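Local atomic coordinates of DUF7790 domain-containing protein (Leptospira interrogans serogroup Icterohaemorrhagiae serovar copenhageni, PDB entry 6ULO), a protein that is of unknown function but carries a domain of the Rossmann-fold class and is probably anchored to the membrane by a transmembrane helix. Residues A[92-97]-A[193-198]; A[202-207]-A[238-243]; A[226-231]-A[253-258]. All coordinates share one frame; numbering follows the deposited sequence.

The three contacts belong to one Rossmann-like domain and gather round its mostly parallel central sheet. Interaction 1 joins edge strand 191-195 to the start of helix 94-109; interaction 2 pairs helices 203-214 and 234-241; interaction 3 ties the loop after strand 218-222 to the end of strand 249-255. Along the chain interaction 1 closes before the other two open, while the segments of interactions 2 and 3 alternate. Centres lie about 15 Å (1 and 2), 19 Å (1 and 3) and 20 Å (2 and 3) apart. Residues 193-198 touch both other contacts, through Arg195 O with Thr203 OG1 and Leu198 CD1 with Ala226 CB, bridging helix 203-214 and the loop after strand 218-222.

Interaction 1. Residues A[92-97]-A[193-198]; sequences FTQIVV and PIRGNL
Phe92 and Asn197 meet where two neighbouring parallel strands, 86-91 and 191-195, run out at their carboxyl ends in a Rossmann-like domain. The two strands are the ends of a beta-alpha-beta crossover whose connection is greatly enlarged by helices, beginning with helix 94-109. Asn197 lays its side chain over one face of the Phe92 ring: CB sits 3.7 Å from the ring centroid and 24° off the normal, a CH-pi contact, and ND2 lies above the same face, displaced toward the rim. Amide and ring planes are inclined by 30°. The ring reaches this place because CG of Phe92 is anti to its own nitrogen (chi1 -164°). Asn197 suits the turn, since its OD1 accepts a hydrogen bond from the backbone N of Leu199, which fixes the amide that the phenyl ring leans on.

Further along, Gln94 bends at chi2 and brings NE2 to 3.7 Å from Arg195 CD, though this glutamine has an alternate conformer. Arg195 uses its aliphatic part here; a bend at chi3 carries NE away to the carbonyl oxygen of Glu33. Pro193 fits the sheet's edge: Ile194 and Gly196 make the backbone bonds to strand 86-91, whereas Pro193, which has no N-H to offer, alternates with them and presents its ring to the helix. Val97, a beta-branched residue in the first turn, turns both methyls to the strand. Its CG1 packs on Pro193 CB at 4.0 Å, and its CG2 rests 3.8 Å from Ile194 O.

Interaction 2. Residues A[202-207]-A[238-243]; sequences ITLTGI and NSILNL
Leu204 is the first residue of helix 203-214 to reach across to helix 234-241, the two helices lying side by side against the sheet of a Rossmann-like domain, each leading from one parallel strand to another. With CG anti to the backbone N (chi1 -172°), its CD2 points into the interface, 4.0 Å from Ile240 CD1 and, in one of the two conformers modelled for Ser239, 3.3 Å from Ser239 OG. Beyond them Met90 of strand 86-91 and Phe286 of helix 283-291 continue the apolar layer, so the leucine and isoleucine are natural choices for the buried side.

Thr205 follows at the closest approach of the backbones, its CA only 4.4 Å from that of Ser239. Small side chains allow this: Thr205 OG1 lies against Ser239 CB at 3.3 Å. In the same conformer Ser239 holds OG between its backbone N and carbonyl carbon (chi1 62°), turning the hydroxyl back toward its own helix, where Phe236 O is then its partner. The side chain of Asn242 crosses that of Thr205 at about a right angle; its OD1 bonds to Lys212 and its ND2 to Asn209, which fixes the rotation of the group.

Ile207, about one turn after Leu204, adds CG2 against Leu243 CD2, and that leucine goes on to pack on strand 218-222 through Val218 and Ile221. Between the helices sits a water, 2.8 Å from Leu204 O, equally far from Ser239 O, and accepting a hydrogen bond from Asn242 ND2 at 3.1 Å.

Interaction 3. Residues A[226-231]-A[253-258]; sequences AEEYFA and RTISVR
The guanidinium of Arg253 meets the carboxylate of Glu227 edge-on, in a side-on salt bridge that uses one nitrogen for each oxygen, while CA of the same glutamate lies over one face of the Phe230 ring, displaced toward its rim. Arg253 NE donates to Glu227 OE1 at 2.7 Å, and Arg253 NH2 donates to Glu227 OE2 at 3.0 Å on its syn lone pair; the two planes are 35° apart, so the fit is twisted rather than coplanar. Phe286 adds a cation-pi contact to Arg253, Gln281 takes its NH1, and Tyr232 OH bonds to Glu227 OE2, so both members of this buried charge pair have further partners.

The second carboxylate, that of Glu228, grips Ser256 twice. Ser256 OG donates to Glu228 OE1 at 2.7 Å along the syn lone pair, whereas Ser256 N reaches Glu228 OE2 at 2.8 Å from above the carboxylate plane. Glu228 can do this because its chain runs extended beyond CG; Asn225 also binds OE1. Two successive glutamates of a 3-10 turn thus pin the loop after strand 218-222 to the carboxyl end of parallel strand 249-255, the strand-end loop region of a Rossmann-like fold.

Interaction 1. Residues A[92-97]-A[193-198]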
loop_
_atom_site.group_PDB
_atom_site.type_symbol
_atom_site.label_atom_id
_atom_site.label_comp_id
_atom_site.label_asym_id
_atom_site.label_seq_id
_atom_site.Cartn_x
_atom_site.Cartn_y
_atom_site.Cartn_z
ATOM N N PHE A 92 -10.780 -2.662 -0.844
ATOM C CA PHE A 92 -12.196 -2.977 -0.889
ATOM C C PHE A 92 -12.750 -3.047 -2.294
ATOM O O PHE A 92 -13.929 -3.364 -2.458
ATOM C CB PHE A 92 -12.991 -1.966 -0.047
ATOM C CG PHE A 92 -14.384 -2.399 0.283
ATOM C CD1 PHE A 92 -14.620 -3.593 0.929
ATOM C CD2 PHE A 92 -15.461 -1.575 -0.012
ATOM C CE1 PHE A 92 -15.923 -3.977 1.260
ATOM C CE2 PHE A 92 -16.755 -1.959 0.309
ATOM C CZ PHE A 92 -16.967 -3.157 0.958
ATOM N N THR A 93 -11.952 -2.743 -3.312
ATOM C CA THR A 93 -12.410 -2.805 -4.697
ATOM C C THR A 93 -11.789 -4.036 -5.361
ATOM O O THR A 93 -10.561 -4.213 -5.335
ATOM C CB THR A 93 -12.046 -1.517 -5.458
ATOM O OG1 THR A 93 -12.617 -0.371 -4.781
ATOM C CG2 THR A 93 -12.603 -1.565 -6.870
ATOM N N GLN A 94 -12.642 -4.881 -5.966
ATOM C CA GLN A 94 -12.151 -6.148 -6.496
ATOM C C GLN A 94 -11.077 -5.941 -7.560
ATOM O O GLN A 94 -10.103 -6.715 -7.613
ATOM C CB GLN A 94 -13.306 -6.986 -7.031
ATOM C CG GLN A 94 -12.921 -8.414 -7.301
ATOM C CD GLN A 94 -12.231 -9.091 -6.115
ATOM O OE1 GLN A 94 -11.037 -9.363 -6.141
ATOM N NE2 GLN A 94 -12.993 -9.350 -5.059
ATOM N N ILE A 95 -11.201 -4.895 -8.388
ATOM C CA ILE A 95 -10.213 -4.720 -9.442
ATOM C C ILE A 95 -8.836 -4.478 -8.860
ATOM O O ILE A 95 -7.834 -4.901 -9.446
ATOM C CB ILE A 95 -10.622 -3.639 -10.467
ATOM C CG1 ILE A 95 -9.822 -3.842 -11.780
ATOM C CG2 ILE A 95 -10.380 -2.200 -9.932
ATOM C CD1 ILE A 95 -10.207 -2.855 -12.898
ATOM N N VAL A 96 -8.756 -3.782 -7.719
ATOM C CA VAL A 96 -7.459 -3.516 -7.105
ATOM C C VAL A 96 -6.845 -4.805 -6.571
ATOM O O VAL A 96 -5.669 -5.093 -6.803
ATOM C CB VAL A 96 -7.620 -2.458 -5.997
ATOM C CG1 VAL A 96 -6.340 -2.326 -5.203
ATOM C CG2 VAL A 96 -8.038 -1.112 -6.562
ATOM N N VAL A 97 -7.655 -5.629 -5.893
ATOM C CA VAL A 97 -7.172 -6.893 -5.347
ATOM C C VAL A 97 -6.674 -7.787 -6.471
ATOM O O VAL A 97 -5.574 -8.350 -6.398
ATOM C CB VAL A 97 -8.259 -7.575 -4.481
ATOM C CG1 VAL A 97 -7.739 -8.910 -3.934
ATOM C CG2 VAL A 97 -8.705 -6.653 -3.325
ATOM N N PRO A 193 -2.492 -10.083 -1.317
ATOM C CA PRO A 193 -3.662 -9.245 -1.597
ATOM C C PRO A 193 -4.881 -9.813 -0.912
ATOM O O PRO A 193 -5.198 -10.990 -1.081
ATOM C CB PRO A 193 -3.816 -9.336 -3.114
ATOM C CG PRO A 193 -2.744 -10.228 -3.614
ATOM C CD PRO A 193 -2.134 -10.945 -2.460
ATOM N N ILE A 194 -5.556 -8.995 -0.131
ATOM C CA ILE A 194 -6.692 -9.457 0.661
ATOM C C ILE A 194 -7.838 -8.463 0.540
ATOM O O ILE A 194 -7.633 -7.256 0.319
ATOM C CB ILE A 194 -6.320 -9.710 2.131
ATOM C CG1 ILE A 194 -5.719 -8.467 2.811
ATOM C CG2 ILE A 194 -5.418 -10.933 2.267
ATOM C CD1 ILE A 194 -5.575 -8.617 4.363
ATOM N N ARG A 195 -9.047 -8.983 0.679
ATOM C CA ARG A 195 -10.261 -8.192 0.529
ATOM C C ARG A 195 -10.658 -7.582 1.870
ATOM O O ARG A 195 -10.950 -8.311 2.824
ATOM C CB ARG A 195 -11.401 -9.104 0.077
ATOM C CG ARG A 195 -11.165 -9.776 -1.271
ATOM C CD ARG A 195 -12.366 -10.681 -1.632
ATOM N NE ARG A 195 -12.574 -11.717 -0.623
ATOM C CZ ARG A 195 -11.935 -12.885 -0.630
ATOM N NH1 ARG A 195 -11.066 -13.151 -1.609
ATOM N NH2 ARG A 195 -12.153 -13.792 0.334
ATOM N N GLY A 196 -10.709 -6.263 1.946
ATOM C CA GLY A 196 -11.111 -5.651 3.195
ATOM C C GLY A 196 -11.386 -4.169 3.065
ATOM O O GLY A 196 -10.652 -3.449 2.366
ATOM N N ASN A 197 -12.420 -3.717 3.767
ATOM C CA ASN A 197 -12.769 -2.304 3.843
ATOM C C ASN A 197 -12.110 -1.726 5.085
ATOM O O ASN A 197 -12.199 -2.325 6.161
ATOM C CB ASN A 197 -14.302 -2.229 3.972
ATOM C CG ASN A 197 -14.877 -0.816 3.829
ATOM O OD1 ASN A 197 -14.201 0.182 3.964
ATOM N ND2 ASN A 197 -16.176 -0.762 3.639
ATOM N N LEU A 198 -11.498 -0.550 4.955
ATOM C CA LEU A 198 -11.042 0.158 6.161
ATOM C C LEU A 198 -12.152 0.324 7.191
ATOM O O LEU A 198 -11.876 0.357 8.393
ATOM C CB LEU A 198 -10.510 1.548 5.821
ATOM C CG LEU A 198 -9.241 1.600 4.957
ATOM C CD1 LEU A 198 -8.967 3.018 4.530
ATOM C CD2 LEU A 198 -8.063 1.023 5.729
#

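Interaction 2. Residues A[202-207]-A[238-243]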
loop_
_atom_site.group_PDB
_atom_site.type_symbol
_atom_site.label_atom_id
_atom_site.label_comp_id
_atom_site.label_asym_id
_atom_site.label_seq_id
_atom_site.Cartn_x
_atom_site.Cartn_y
_atom_site.Cartn_z
ATOM N N ILE A 202 -14.273 -7.201 9.729
ATOM C CA ILE A 202 -13.590 -8.495 9.722
ATOM C C ILE A 202 -12.103 -8.352 9.405
ATOM O O ILE A 202 -11.250 -8.824 10.159
ATOM C CB ILE A 202 -14.246 -9.470 8.726
ATOM C CG1 ILE A 202 -15.619 -9.960 9.212
ATOM C CG2 ILE A 202 -13.363 -10.693 8.494
ATOM C CD1 ILE A 202 -16.426 -10.635 8.111
ATOM N N THR A 203 -11.762 -7.771 8.244
ATOM C CA THR A 203 -10.401 -7.952 7.726
ATOM C C THR A 203 -9.349 -7.201 8.530
ATOM O O THR A 203 -8.307 -7.755 8.885
ATOM C CB THR A 203 -10.317 -7.530 6.274
ATOM O OG1 THR A 203 -11.331 -8.239 5.558
ATOM C CG2 THR A 203 -8.938 -7.881 5.709
ATOM N N LEU A 204 -9.558 -5.920 8.783
ATOM C CA LEU A 204 -8.491 -5.137 9.410
ATOM C C LEU A 204 -8.290 -5.550 10.869
ATOM O O LEU A 204 -7.142 -5.672 11.335
ATOM C CB LEU A 204 -8.762 -3.646 9.212
ATOM C CG LEU A 204 -7.654 -2.669 9.626
ATOM C CD1 LEU A 204 -6.309 -3.009 8.954
ATOM C CD2 LEU A 204 -8.105 -1.265 9.259
ATOM N N THR A 205 -9.391 -5.841 11.577
ATOM C CA THR A 205 -9.265 -6.433 12.902
ATOM C C THR A 205 -8.565 -7.774 12.820
ATOM O O THR A 205 -7.700 -8.093 13.652
ATOM C CB THR A 205 -10.640 -6.567 13.554
ATOM O OG1 THR A 205 -11.018 -5.279 14.039
ATOM C CG2 THR A 205 -10.606 -7.535 14.761
ATOM N N GLY A 206 -8.890 -8.555 11.776
ATOM C CA GLY A 206 -8.280 -9.864 11.602
ATOM C C GLY A 206 -6.783 -9.782 11.392
ATOM O O GLY A 206 -6.047 -10.662 11.842
ATOM N N ILE A 207 -6.303 -8.738 10.694
ATOM C CA ILE A 207 -4.859 -8.595 10.518
ATOM C C ILE A 207 -4.190 -8.456 11.872
ATOM O O ILE A 207 -3.169 -9.097 12.154
ATOM C CB ILE A 207 -4.524 -7.396 9.618
ATOM C CG1 ILE A 207 -4.905 -7.695 8.170
ATOM C CG2 ILE A 207 -3.058 -7.041 9.724
ATOM C CD1 ILE A 207 -4.794 -6.434 7.281
ATOM N N ASN A 238 -11.591 0.536 16.466
ATOM C CA ASN A 238 -11.263 -0.743 17.087
ATOM C C ASN A 238 -10.176 -1.475 16.321
ATOM O O ASN A 238 -9.263 -2.053 16.928
ATOM C CB ASN A 238 -12.501 -1.637 17.149
ATOM C CG ASN A 238 -13.489 -1.186 18.160
ATOM O OD1 ASN A 238 -13.220 -0.317 18.997
ATOM N ND2 ASN A 238 -14.664 -1.768 18.091
ATOM N N SER A 239 -10.254 -1.479 14.987
ATOM C CA SER A 239 -9.259 -2.250 14.252
ATOM C C SER A 239 -7.871 -1.615 14.356
ATOM O O SER A 239 -6.885 -2.340 14.499
ATOM C CB SER A 239 -9.678 -2.509 12.801
ATOM O OG SER A 239 -9.824 -1.292 12.117
ATOM N N ILE A 240 -7.764 -0.277 14.325
ATOM C CA ILE A 240 -6.447 0.338 14.464
ATOM C C ILE A 240 -5.899 0.138 15.875
ATOM O O ILE A 240 -4.711 -0.156 16.050
ATOM C CB ILE A 240 -6.454 1.811 14.025
ATOM C CG1 ILE A 240 -6.935 1.924 12.568
ATOM C CG2 ILE A 240 -5.063 2.427 14.226
ATOM C CD1 ILE A 240 -6.057 1.274 11.568
ATOM N N LEU A 241 -6.753 0.268 16.902
ATOM C CA LEU A 241 -6.298 0.013 18.264
ATOM C C LEU A 241 -5.823 -1.413 18.446
ATOM O O LEU A 241 -4.960 -1.675 19.286
ATOM C CB LEU A 241 -7.409 0.337 19.268
ATOM C CG LEU A 241 -7.281 1.777 19.785
ATOM C CD1 LEU A 241 -7.363 2.852 18.711
ATOM C CD2 LEU A 241 -8.297 2.009 20.891
ATOM N N ASN A 242 -6.401 -2.351 17.689
ATOM C CA ASN A 242 -6.059 -3.758 17.815
ATOM C C ASN A 242 -4.756 -4.130 17.117
ATOM O O ASN A 242 -4.254 -5.239 17.307
ATOM C CB ASN A 242 -7.215 -4.611 17.265
ATOM C CG ASN A 242 -7.039 -6.065 17.549
ATOM O OD1 ASN A 242 -6.882 -6.479 18.719
ATOM N ND2 ASN A 242 -7.070 -6.870 16.486
ATOM N N LEU A 243 -4.179 -3.244 16.319
ATOM C CA LEU A 243 -2.949 -3.602 15.606
ATOM C C LEU A 243 -1.783 -3.647 16.584
ATOM O O LEU A 243 -1.585 -2.679 17.345
ATOM C CB LEU A 243 -2.612 -2.583 14.519
ATOM C CG LEU A 243 -3.562 -2.519 13.327
ATOM C CD1 LEU A 243 -3.167 -1.334 12.436
ATOM C CD2 LEU A 243 -3.563 -3.835 12.518
HETATM O O HOH W 1 -6.426 -5.047 14.004
#

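Interaction 3. Residues A[226-231]-A[253-258]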
loop_
_atom_site.group_PDB
_atom_site.type_symbol
_atom_site.label_atom_id
_atom_site.label_comp_id
_atom_site.label_asym_id
_atom_site.label_seq_id
_atom_site.Cartn_x
_atom_site.Cartn_y
_atom_site.Cartn_z
ATOM N N ALA A 226 -7.482 7.859 1.621
ATOM C CA ALA A 226 -8.781 7.239 1.881
ATOM C C ALA A 226 -9.516 7.888 3.046
ATOM O O ALA A 226 -10.751 7.949 3.025
ATOM C CB ALA A 226 -8.598 5.748 2.152
ATOM N N GLU A 227 -8.780 8.396 4.047
ATOM C CA GLU A 227 -9.430 8.986 5.209
ATOM C C GLU A 227 -10.160 10.271 4.853
ATOM O O GLU A 227 -10.991 10.716 5.635
ATOM C CB GLU A 227 -8.413 9.256 6.319
ATOM C CG GLU A 227 -7.729 8.007 6.907
ATOM C CD GLU A 227 -6.450 8.390 7.595
ATOM O OE1 GLU A 227 -5.462 8.614 6.869
ATOM O OE2 GLU A 227 -6.428 8.502 8.839
ATOM N N GLU A 228 -9.855 10.888 3.713
ATOM C CA GLU A 228 -10.602 12.072 3.316
ATOM C C GLU A 228 -12.060 11.770 3.026
ATOM O O GLU A 228 -12.860 12.712 2.909
ATOM C CB GLU A 228 -9.953 12.699 2.082
ATOM C CG GLU A 228 -8.540 13.192 2.345
ATOM C CD GLU A 228 -8.115 14.284 1.384
ATOM O OE1 GLU A 228 -7.895 13.988 0.193
ATOM O OE2 GLU A 228 -7.979 15.447 1.832
ATOM N N TYR A 229 -12.443 10.496 2.927
ATOM C CA TYR A 229 -13.811 10.114 2.605
ATOM C C TYR A 229 -14.675 9.794 3.821
ATOM O O TYR A 229 -15.858 9.463 3.643
ATOM C CB TYR A 229 -13.809 8.915 1.650
ATOM C CG TYR A 229 -13.265 9.253 0.304
ATOM C CD1 TYR A 229 -14.121 9.534 -0.751
ATOM C CD2 TYR A 229 -11.884 9.314 0.078
ATOM C CE1 TYR A 229 -13.628 9.857 -1.996
ATOM C CE2 TYR A 229 -11.380 9.645 -1.174
ATOM C CZ TYR A 229 -12.265 9.918 -2.205
ATOM O OH TYR A 229 -11.795 10.243 -3.456
ATOM N N PHE A 230 -14.146 9.885 5.044
ATOM C CA PHE A 230 -14.969 9.496 6.195
ATOM C C PHE A 230 -14.484 10.163 7.476
ATOM O O PHE A 230 -13.293 10.411 7.653
ATOM C CB PHE A 230 -15.013 7.964 6.388
ATOM C CG PHE A 230 -13.648 7.285 6.472
ATOM C CD1 PHE A 230 -12.932 7.234 7.669
ATOM C CD2 PHE A 230 -13.103 6.669 5.349
ATOM C CE1 PHE A 230 -11.706 6.566 7.737
ATOM C CE2 PHE A 230 -11.894 6.011 5.411
ATOM C CZ PHE A 230 -11.192 5.966 6.600
ATOM N N ALA A 231 -15.424 10.404 8.382
ATOM C CA ALA A 231 -15.084 10.593 9.782
ATOM C C ALA A 231 -14.861 9.212 10.389
ATOM O O ALA A 231 -15.550 8.259 10.035
ATOM C CB ALA A 231 -16.208 11.340 10.509
ATOM N N ARG A 253 -0.180 8.774 4.950
ATOM C CA ARG A 253 -1.415 9.217 4.309
ATOM C C ARG A 253 -1.096 10.431 3.444
ATOM O O ARG A 253 -0.017 11.037 3.534
ATOM C CB ARG A 253 -2.501 9.601 5.345
ATOM C CG ARG A 253 -2.127 10.813 6.186
ATOM C CD ARG A 253 -3.266 11.342 7.016
ATOM N NE ARG A 253 -3.741 10.394 8.025
ATOM C CZ ARG A 253 -3.283 10.297 9.270
ATOM N NH1 ARG A 253 -2.274 11.048 9.688
ATOM N NH2 ARG A 253 -3.842 9.419 10.118
ATOM N N THR A 254 -2.075 10.792 2.629
ATOM C CA THR A 254 -2.052 12.067 1.925
ATOM C C THR A 254 -3.376 12.781 2.164
ATOM O O THR A 254 -4.390 12.169 2.534
ATOM C CB THR A 254 -1.881 11.850 0.415
ATOM O OG1 THR A 254 -2.849 10.900 -0.056
ATOM C CG2 THR A 254 -0.500 11.359 0.112
ATOM N N ILE A 255 -3.348 14.105 1.965
ATOM C CA ILE A 255 -4.554 14.923 1.965
ATOM C C ILE A 255 -4.521 15.863 0.768
ATOM O O ILE A 255 -3.495 16.057 0.112
ATOM C CB ILE A 255 -4.786 15.725 3.264
ATOM C CG1 ILE A 255 -3.641 16.719 3.509
ATOM C CG2 ILE A 255 -5.134 14.761 4.452
ATOM C CD1 ILE A 255 -4.046 17.826 4.517
ATOM N N SER A 256 -5.684 16.461 0.502
ATOM C CA SER A 256 -5.802 17.332 -0.662
ATOM C C SER A 256 -6.653 18.561 -0.390
ATOM O O SER A 256 -7.075 19.216 -1.344
ATOM C CB SER A 256 -6.352 16.530 -1.856
ATOM O OG SER A 256 -7.648 16.009 -1.584
ATOM N N VAL A 257 -6.919 18.871 0.870
ATOM C CA VAL A 257 -7.739 20.006 1.262
ATOM C C VAL A 257 -6.886 20.920 2.131
ATOM O O VAL A 257 -5.821 20.550 2.619
ATOM C CB VAL A 257 -9.015 19.567 2.020
ATOM C CG1 VAL A 257 -9.851 18.654 1.165
ATOM C CG2 VAL A 257 -8.640 18.872 3.298
ATOM N N ARG A 258 -7.389 22.142 2.331
ATOM C CA ARG A 258 -6.710 23.168 3.128
ATOM C C ARG A 258 -5.257 23.330 2.705
ATOM O O ARG A 258 -4.337 23.284 3.518
ATOM C CB ARG A 258 -6.839 22.918 4.636
ATOM C CG ARG A 258 -8.259 23.074 5.191
ATOM C CD ARG A 258 -8.802 24.499 4.992
ATOM N NE ARG A 258 -7.957 25.558 5.553
ATOM C CZ ARG A 258 -8.020 25.979 6.814
ATOM N NH1 ARG A 258 -8.831 25.380 7.674
ATOM N NH2 ARG A 258 -7.249 26.973 7.229
#